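Local coordinates for protein TCR beta chain (Gallus gallus, PDB 6LIR) that probably serves as the beta subunit of the chicken alpha-beta T-cell receptor, pairing with the alpha chain to recognise antigen at the T-cell surface, at residues P5-L10 with P148-L153; I202-K207 with Q211-K216. All blocks are in the same frame, centred on the assembly; numbering follows the deposited sequence.

How the contacts relate
From the N terminus, 5-10 runs along the edge strand 7-11 of the V-set domain, and contact 1 brings it against 148-153, closing a loop of 137 residues that takes in the rest of the variable domain and the start of the constant one. Contact 2 follows in series and is local: only three residues separate 202-207 from 211-216 in a beta hairpin. The two meet in one constant-domain sheet, where strands 152-157 and 198-207 are neighbours and Asn152 O probably accepts a hydrogen bond from Asn204 N. The hairpin also reaches the variable domain, with Gln211 OE1 hydrogen-bonded to Ser6 OG and Ile7 N and Phe206 packed against Ile7 and Val9.

Contact 1 (P5-L10 with P148-L153)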
ATOM      1  N   PRO B   5     -10.673  12.686   0.505  1.00 48.63           N
ATOM      2  CA  PRO B   5     -11.469  11.511   0.116  1.00 47.31           C
ATOM      3  C   PRO B   5     -10.603  10.293  -0.179  1.00 48.55           C
ATOM      4  O   PRO B   5      -9.496  10.402  -0.709  1.00 39.56           O
ATOM      5  CB  PRO B   5     -12.208  11.987  -1.141  1.00 49.33           C
ATOM      6  CG  PRO B   5     -12.227  13.468  -1.035  1.00 54.46           C
ATOM      7  CD  PRO B   5     -10.950  13.849  -0.352  1.00 48.84           C
ATOM      8  N   SER B   6     -11.120   9.123   0.199  1.00 41.38           N
ATOM      9  CA  SER B   6     -10.408   7.865  -0.012  1.00 49.05           C
ATOM     10  C   SER B   6     -10.370   7.484  -1.491  1.00 47.14           C
ATOM     11  O   SER B   6      -9.294   7.255  -2.057  1.00 45.43           O
ATOM     12  CB  SER B   6     -11.050   6.753   0.821  1.00 52.78           C
ATOM     13  OG  SER B   6     -11.990   6.020   0.057  1.00 62.12           O
ATOM     14  N   ILE B   7     -11.536   7.378  -2.127  1.00 49.19           N
ATOM     15  CA  ILE B   7     -11.647   6.867  -3.490  1.00 47.26           C
ATOM     16  C   ILE B   7     -12.646   7.717  -4.260  1.00 50.67           C
ATOM     17  O   ILE B   7     -13.700   8.090  -3.732  1.00 46.04           O
ATOM     18  CB  ILE B   7     -12.096   5.389  -3.512  1.00 50.63           C
ATOM     19  CG1 ILE B   7     -11.079   4.486  -2.814  1.00 48.81           C
ATOM     20  CG2 ILE B   7     -12.331   4.918  -4.944  1.00 46.96           C
ATOM     21  CD1 ILE B   7     -11.473   3.026  -2.819  1.00 50.45           C
ATOM     22  N   LEU B   8     -12.316   8.016  -5.517  1.00 52.27           N
ATOM     23  CA  LEU B   8     -13.221   8.720  -6.413  1.00 50.93           C
ATOM     24  C   LEU B   8     -13.107   8.128  -7.810  1.00 50.81           C
ATOM     25  O   LEU B   8     -12.002   7.865  -8.292  1.00 51.14           O
ATOM     26  CB  LEU B   8     -12.908  10.219  -6.450  1.00 50.20           C
ATOM     27  CG  LEU B   8     -13.915  11.124  -7.162  1.00 56.00           C
ATOM     28  CD1 LEU B   8     -15.235  11.170  -6.409  1.00 51.85           C
ATOM     29  CD2 LEU B   8     -13.341  12.519  -7.319  1.00 56.41           C
ATOM     30  N   VAL B   9     -14.251   7.927  -8.459  1.00 41.05           N
ATOM     31  CA  VAL B   9     -14.305   7.433  -9.829  1.00 45.58           C
ATOM     32  C   VAL B   9     -15.119   8.413 -10.659  1.00 49.87           C
ATOM     33  O   VAL B   9     -16.255   8.742 -10.300  1.00 50.70           O
ATOM     34  CB  VAL B   9     -14.914   6.023  -9.919  1.00 44.11           C
ATOM     35  CG1 VAL B   9     -14.876   5.534 -11.356  1.00 47.59           C
ATOM     36  CG2 VAL B   9     -14.175   5.063  -8.998  1.00 42.85           C
ATOM     37  N   LEU B  10     -14.548   8.868 -11.770  1.00 50.05           N
ATOM     38  CA  LEU B  10     -15.193   9.852 -12.623  1.00 57.24           C
ATOM     39  C   LEU B  10     -15.386   9.294 -14.026  1.00 59.42           C
ATOM     40  O   LEU B  10     -14.704   8.358 -14.450  1.00 59.38           O
ATOM     41  CB  LEU B  10     -14.370  11.143 -12.710  1.00 61.15           C
ATOM     42  CG  LEU B  10     -14.102  11.903 -11.417  1.00 57.38           C
ATOM     43  CD1 LEU B  10     -13.274  13.131 -11.725  1.00 51.68           C
ATOM     44  CD2 LEU B  10     -15.413  12.278 -10.741  1.00 53.96           C
ATOM     45  N   PRO B 148     -13.552  -0.332 -11.478  1.00 50.39           N
ATOM     46  CA  PRO B 148     -12.178  -0.471 -11.971  1.00 52.24           C
ATOM     47  C   PRO B 148     -11.216  -1.131 -10.986  1.00 52.35           C
ATOM     48  O   PRO B 148     -11.642  -1.680  -9.971  1.00 51.47           O
ATOM     49  CB  PRO B 148     -11.755   0.977 -12.244  1.00 50.07           C
ATOM     50  CG  PRO B 148     -12.716   1.844 -11.479  1.00 48.47           C
ATOM     51  CD  PRO B 148     -13.777   0.985 -10.861  1.00 49.94           C
ATOM     52  N   ASP B 149      -9.920  -1.069 -11.308  1.00 56.20           N
ATOM     53  CA  ASP B 149      -8.919  -1.865 -10.606  1.00 58.54           C
ATOM     54  C   ASP B 149      -8.743  -1.490  -9.141  1.00 60.78           C
ATOM     55  O   ASP B 149      -8.218  -2.306  -8.374  1.00 61.51           O
ATOM     56  CB  ASP B 149      -7.570  -1.735 -11.313  1.00 61.17           C
ATOM     57  CG  ASP B 149      -7.007  -0.333 -11.231  1.00 59.85           C
ATOM     58  OD1 ASP B 149      -7.804   0.627 -11.231  1.00 63.73           O
ATOM     59  OD2 ASP B 149      -5.767  -0.189 -11.164  1.00 65.36           O
ATOM     60  N   HIS B 150      -9.156  -0.298  -8.722  1.00 66.28           N
ATOM     61  CA  HIS B 150      -8.880   0.142  -7.361  1.00 66.99           C
ATOM     62  C   HIS B 150     -10.004  -0.224  -6.405  1.00 64.96           C
ATOM     63  O   HIS B 150     -11.179   0.044  -6.673  1.00 59.13           O
ATOM     64  CB  HIS B 150      -8.610   1.638  -7.269  1.00 70.93           C
ATOM     65  CG  HIS B 150      -7.916   2.019  -5.999  1.00 75.31           C
ATOM     66  ND1 HIS B 150      -8.588   2.509  -4.900  1.00 77.07           N
ATOM     67  CD2 HIS B 150      -6.611   1.946  -5.640  1.00 82.89           C
ATOM     68  CE1 HIS B 150      -7.725   2.741  -3.926  1.00 76.55           C
ATOM     69  NE2 HIS B 150      -6.519   2.411  -4.351  1.00 80.97           N
ATOM     70  N   LEU B 151      -9.621  -0.808  -5.274  1.00 58.75           N
ATOM     71  CA  LEU B 151     -10.540  -1.231  -4.234  1.00 53.44           C
ATOM     72  C   LEU B 151      -9.724  -1.436  -2.968  1.00 50.45           C
ATOM     73  O   LEU B 151      -8.555  -1.820  -3.033  1.00 51.46           O
ATOM     74  CB  LEU B 151     -11.270  -2.513  -4.647  1.00 49.84           C
ATOM     75  CG  LEU B 151     -12.194  -3.241  -3.678  1.00 47.79           C
ATOM     76  CD1 LEU B 151     -13.315  -3.855  -4.480  1.00 47.63           C
ATOM     77  CD2 LEU B 151     -11.441  -4.317  -2.906  1.00 49.64           C
ATOM     78  N   ASN B 152     -10.335  -1.161  -1.820  1.00 46.74           N
ATOM     79  CA  ASN B 152      -9.665  -1.335  -0.541  1.00 48.67           C
ATOM     80  C   ASN B 152     -10.293  -2.495   0.214  1.00 45.82           C
ATOM     81  O   ASN B 152     -11.520  -2.619   0.272  1.00 45.77           O
ATOM     82  CB  ASN B 152      -9.754  -0.063   0.306  1.00 48.36           C
ATOM     83  CG  ASN B 152      -8.704   0.958  -0.067  1.00 59.70           C
ATOM     84  OD1 ASN B 152      -9.021   2.112  -0.357  1.00 66.39           O
ATOM     85  ND2 ASN B 152      -7.442   0.540  -0.062  1.00 55.34           N
ATOM     86  N   LEU B 153      -9.441  -3.331   0.805  1.00 40.10           N
ATOM     87  CA  LEU B 153      -9.867  -4.487   1.585  1.00 39.60           C
ATOM     88  C   LEU B 153      -9.225  -4.395   2.962  1.00 42.95           C
ATOM     89  O   LEU B 153      -7.998  -4.314   3.066  1.00 44.91           O
ATOM     90  CB  LEU B 153      -9.458  -5.782   0.876  1.00 43.43           C
ATOM     91  CG  LEU B 153     -10.312  -7.043   0.984  1.00 50.17           C
ATOM     92  CD1 LEU B 153     -11.734  -6.787   0.530  1.00 40.11           C
ATOM     93  CD2 LEU B 153      -9.681  -8.157   0.158  1.00 49.15           C
TER
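Ile7 reaches with its delta methyl into the notch between His150 and Asn152. CD1 lies 3.6 Å from His150 ND1, in the plane of the imidazole and at its edge, and equally 3.6 Å from Asn152 OD1. With CG1 anti to the carbonyl carbon (chi1 -62°), the branch is brought to the ring, where Ile7 CG1 lies 3.8 Å from His150 ND1; the fully extended second torsion (chi2 -180°) carries CD1 on towards Asn152. Past Asn152 the isoleucine runs in the opposite direction. The burial is not matched by polar partners: His150 ND1 is covered and has none in the model, and the two segments share no hydrogen bond.

This is the elbow between the variable and constant immunoglobulin domains. An edge strand of the V-set domain faces the loop that leads into strand 152-157 of the C1-set domain, a loop carrying a cis peptide bond before Pro148, as is common at this point of constant domains. Towards that proline the packing is looser. Val9 and Pro148 are both buried, but they meet only through Val9 CG1 and Pro148 CG at 4.3 Å, a van der Waals touch between a methyl and the ring. Leu110 also packs on Val9, and Thr108 on Pro148. At the other end Asn152 is partly exposed, as is His150, which touches Arg106 of strand 100-110; outside the two segments, that arginine forms a salt bridge with Asp149, a second link from the variable domain to this loop.

Contact 2 (I202-K207 with Q211-K216); sequences IANFFK and QQSIQK
Ala203 O accepts the N-H of Ile214 N at 2.9 Å and is also approached by the CA-H of Ser213 in a weaker CA-H...O contact, Ser213 CA lying 3.2 Å from Ala203 O. Ala203 N returns a bond to Ile214 O, and Phe205 and Gln212 form the same reciprocal pair two residues on. These are the hydrogen-bonded pairs of the antiparallel hairpin, the F and G strands of the C1-set fold, with strand 210-219 at the edge of the sheet.

Between them, on the face with Ile202 and Phe206, Ser213 OG donates to Asn204 OD1 in the carbonyl plane; the modelled 2.5 Å is unusually short and its exact value calls for caution. On the other face Phe205 has CG between its backbone N and carbonyl carbon (chi1 56°), which swings the ring across the neighbouring strand. Gln212 CB then sits over one ring face, a CH-pi contact 4.1 Å from the centroid, while Ile214 CG1 meets the ring edge, in plane, 3.6 Å from Phe205 CE1. Pro119 packs against Phe205 and Ile214 as well.

The extended chain of Gln212 crosses Lys207 obliquely, its NE2 making a weak bond to Lys207 O at 3.3 Å; the lysine's own ammonium group is paired with Glu118. The backbone bonds thus fix the register of the strands, and the aliphatic parts of the glutamine and isoleucine cover one face and one edge of the phenylalanine ring, which probably limits its rotation.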
ATOM      1  N   ILE B 202     -13.827  -6.392   4.981  1.00 44.59           N
ATOM      2  CA  ILE B 202     -14.626  -5.307   4.424  1.00 41.04           C
ATOM      3  C   ILE B 202     -13.994  -4.853   3.116  1.00 44.46           C
ATOM      4  O   ILE B 202     -12.788  -4.593   3.056  1.00 43.89           O
ATOM      5  CB  ILE B 202     -14.735  -4.126   5.406  1.00 43.61           C
ATOM      6  CG1 ILE B 202     -15.380  -4.570   6.718  1.00 49.55           C
ATOM      7  CG2 ILE B 202     -15.501  -2.958   4.783  1.00 47.82           C
ATOM      8  CD1 ILE B 202     -14.798  -3.876   7.933  1.00 52.00           C
ATOM      9  N   ALA B 203     -14.816  -4.705   2.084  1.00 34.10           N
ATOM     10  CA  ALA B 203     -14.359  -4.167   0.814  1.00 38.28           C
ATOM     11  C   ALA B 203     -14.985  -2.792   0.638  1.00 41.18           C
ATOM     12  O   ALA B 203     -16.212  -2.667   0.583  1.00 38.80           O
ATOM     13  CB  ALA B 203     -14.735  -5.092  -0.343  1.00 30.02           C
ATOM     14  N   ASN B 204     -14.143  -1.770   0.550  1.00 38.00           N
ATOM     15  CA  ASN B 204     -14.594  -0.402   0.348  1.00 42.59           C
ATOM     16  C   ASN B 204     -14.309  -0.008  -1.093  1.00 44.35           C
ATOM     17  O   ASN B 204     -13.203  -0.234  -1.594  1.00 42.95           O
ATOM     18  CB  ASN B 204     -13.905   0.553   1.327  1.00 40.60           C
ATOM     19  CG  ASN B 204     -14.149   0.173   2.777  1.00 39.15           C
ATOM     20  OD1 ASN B 204     -15.287   0.162   3.243  1.00 40.38           O
ATOM     21  ND2 ASN B 204     -13.080  -0.156   3.494  1.00 44.23           N
ATOM     22  N   PHE B 205     -15.300   0.580  -1.751  1.00 38.79           N
ATOM     23  CA  PHE B 205     -15.177   0.936  -3.158  1.00 37.91           C
ATOM     24  C   PHE B 205     -16.062   2.149  -3.419  1.00 39.87           C
ATOM     25  O   PHE B 205     -16.645   2.724  -2.495  1.00 42.21           O
ATOM     26  CB  PHE B 205     -15.524  -0.261  -4.055  1.00 37.23           C
ATOM     27  CG  PHE B 205     -16.884  -0.848  -3.797  1.00 38.46           C
ATOM     28  CD1 PHE B 205     -17.066  -1.810  -2.814  1.00 38.39           C
ATOM     29  CD2 PHE B 205     -17.978  -0.451  -4.547  1.00 42.33           C
ATOM     30  CE1 PHE B 205     -18.317  -2.353  -2.579  1.00 36.82           C
ATOM     31  CE2 PHE B 205     -19.231  -0.992  -4.315  1.00 44.35           C
ATOM     32  CZ  PHE B 205     -19.399  -1.946  -3.330  1.00 42.90           C
ATOM     33  N   PHE B 206     -16.154   2.545  -4.685  1.00 38.87           N
ATOM     34  CA  PHE B 206     -16.913   3.723  -5.076  1.00 42.83           C
ATOM     35  C   PHE B 206     -17.859   3.341  -6.201  1.00 47.00           C
ATOM     36  O   PHE B 206     -17.427   2.785  -7.216  1.00 44.46           O
ATOM     37  CB  PHE B 206     -15.972   4.847  -5.521  1.00 44.39           C
ATOM     38  CG  PHE B 206     -16.666   6.141  -5.828  1.00 43.20           C
ATOM     39  CD1 PHE B 206     -17.137   6.405  -7.104  1.00 47.68           C
ATOM     40  CD2 PHE B 206     -16.828   7.103  -4.845  1.00 43.72           C
ATOM     41  CE1 PHE B 206     -17.767   7.601  -7.392  1.00 49.98           C
ATOM     42  CE2 PHE B 206     -17.457   8.301  -5.127  1.00 48.06           C
ATOM     43  CZ  PHE B 206     -17.923   8.551  -6.403  1.00 45.87           C
ATOM     44  N   LYS B 207     -19.144   3.639  -6.018  1.00 50.95           N
ATOM     45  CA  LYS B 207     -20.156   3.306  -7.010  1.00 52.64           C
ATOM     46  C   LYS B 207     -21.291   4.314  -6.917  1.00 56.82           C
ATOM     47  O   LYS B 207     -21.662   4.738  -5.819  1.00 54.68           O
ATOM     48  CB  LYS B 207     -20.678   1.880  -6.795  1.00 56.93           C
ATOM     49  CG  LYS B 207     -21.640   1.374  -7.856  1.00 59.69           C
ATOM     50  CD  LYS B 207     -22.352   0.118  -7.369  1.00 62.64           C
ATOM     51  CE  LYS B 207     -23.045  -0.620  -8.502  1.00 66.22           C
ATOM     52  NZ  LYS B 207     -23.607  -1.922  -8.044  1.00 67.44           N
ATOM     53  N   GLN B 211     -19.348   6.468  -1.899  1.00 57.33           N
ATOM     54  CA  GLN B 211     -18.529   5.409  -1.324  1.00 60.49           C
ATOM     55  C   GLN B 211     -19.425   4.324  -0.741  1.00 57.83           C
ATOM     56  O   GLN B 211     -20.393   4.622  -0.035  1.00 55.27           O
ATOM     57  CB  GLN B 211     -17.591   5.972  -0.256  1.00 59.31           C
ATOM     58  CG  GLN B 211     -16.802   7.191  -0.723  1.00 63.32           C
ATOM     59  CD  GLN B 211     -15.374   7.201  -0.209  1.00 74.70           C
ATOM     60  OE1 GLN B 211     -14.437   6.847  -0.929  1.00 76.63           O
ATOM     61  NE2 GLN B 211     -15.200   7.606   1.044  1.00 76.04           N
ATOM     62  N   GLN B 212     -19.106   3.068  -1.046  1.00 44.02           N
ATOM     63  CA  GLN B 212     -19.892   1.934  -0.585  1.00 44.80           C
ATOM     64  C   GLN B 212     -18.975   0.893   0.034  1.00 44.11           C
ATOM     65  O   GLN B 212     -17.763   0.883  -0.195  1.00 45.29           O
ATOM     66  CB  GLN B 212     -20.684   1.273  -1.724  1.00 46.57           C
ATOM     67  CG  GLN B 212     -21.650   2.181  -2.447  1.00 50.28           C
ATOM     68  CD  GLN B 212     -22.572   1.422  -3.387  1.00 54.48           C
ATOM     69  OE1 GLN B 212     -22.843   0.233  -3.193  1.00 48.06           O
ATOM     70  NE2 GLN B 212     -23.061   2.110  -4.414  1.00 56.64           N
ATOM     71  N   SER B 213     -19.579  -0.012   0.803  1.00 42.20           N
ATOM     72  CA  SER B 213     -18.848  -1.089   1.448  1.00 45.40           C
ATOM     73  C   SER B 213     -19.653  -2.374   1.350  1.00 49.40           C
ATOM     74  O   SER B 213     -20.886  -2.356   1.352  1.00 44.77           O
ATOM     75  CB  SER B 213     -18.576  -0.795   2.930  1.00 45.02           C
ATOM     76  OG  SER B 213     -17.777   0.358   3.097  1.00 53.15           O
ATOM     77  N   ILE B 214     -18.939  -3.489   1.275  1.00 39.52           N
ATOM     78  CA  ILE B 214     -19.520  -4.810   1.453  1.00 38.42           C
ATOM     79  C   ILE B 214     -18.793  -5.463   2.614  1.00 42.62           C
ATOM     80  O   ILE B 214     -17.560  -5.413   2.688  1.00 40.32           O
ATOM     81  CB  ILE B 214     -19.421  -5.660   0.174  1.00 44.30           C
ATOM     82  CG1 ILE B 214     -20.195  -4.984  -0.962  1.00 45.87           C
ATOM     83  CG2 ILE B 214     -19.950  -7.063   0.421  1.00 40.21           C
ATOM     84  CD1 ILE B 214     -20.048  -5.672  -2.300  1.00 45.60           C
ATOM     85  N   GLN B 215     -19.548  -6.082   3.512  1.00 47.74           N
ATOM     86  CA  GLN B 215     -18.979  -6.680   4.708  1.00 46.52           C
ATOM     87  C   GLN B 215     -19.260  -8.174   4.690  1.00 49.57           C
ATOM     88  O   GLN B 215     -20.398  -8.597   4.463  1.00 51.19           O
ATOM     89  CB  GLN B 215     -19.557  -6.035   5.973  1.00 52.99           C
ATOM     90  CG  GLN B 215     -19.359  -4.519   6.054  1.00 53.17           C
ATOM     91  CD  GLN B 215     -20.498  -3.731   5.420  1.00 56.00           C
ATOM     92  OE1 GLN B 215     -20.284  -2.662   4.843  1.00 50.48           O
ATOM     93  NE2 GLN B 215     -21.715  -4.254   5.527  1.00 48.84           N
ATOM     94  N   LYS B 216     -18.219  -8.964   4.921  1.00 40.70           N
ATOM     95  CA  LYS B 216     -18.328 -10.409   5.001  1.00 49.81           C
ATOM     96  C   LYS B 216     -17.796 -10.858   6.350  1.00 41.18           C
ATOM     97  O   LYS B 216     -16.789 -10.335   6.833  1.00 45.99           O
ATOM     98  CB  LYS B 216     -17.552 -11.085   3.867  1.00 46.65           C
ATOM     99  CG  LYS B 216     -18.202 -12.347   3.351  1.00 55.75           C
ATOM    100  CD  LYS B 216     -19.554 -12.059   2.715  1.00 55.12           C
ATOM    101  CE  LYS B 216     -20.367 -13.337   2.619  1.00 59.85           C
ATOM    102  NZ  LYS B 216     -21.512 -13.245   1.678  1.00 66.49           N
TER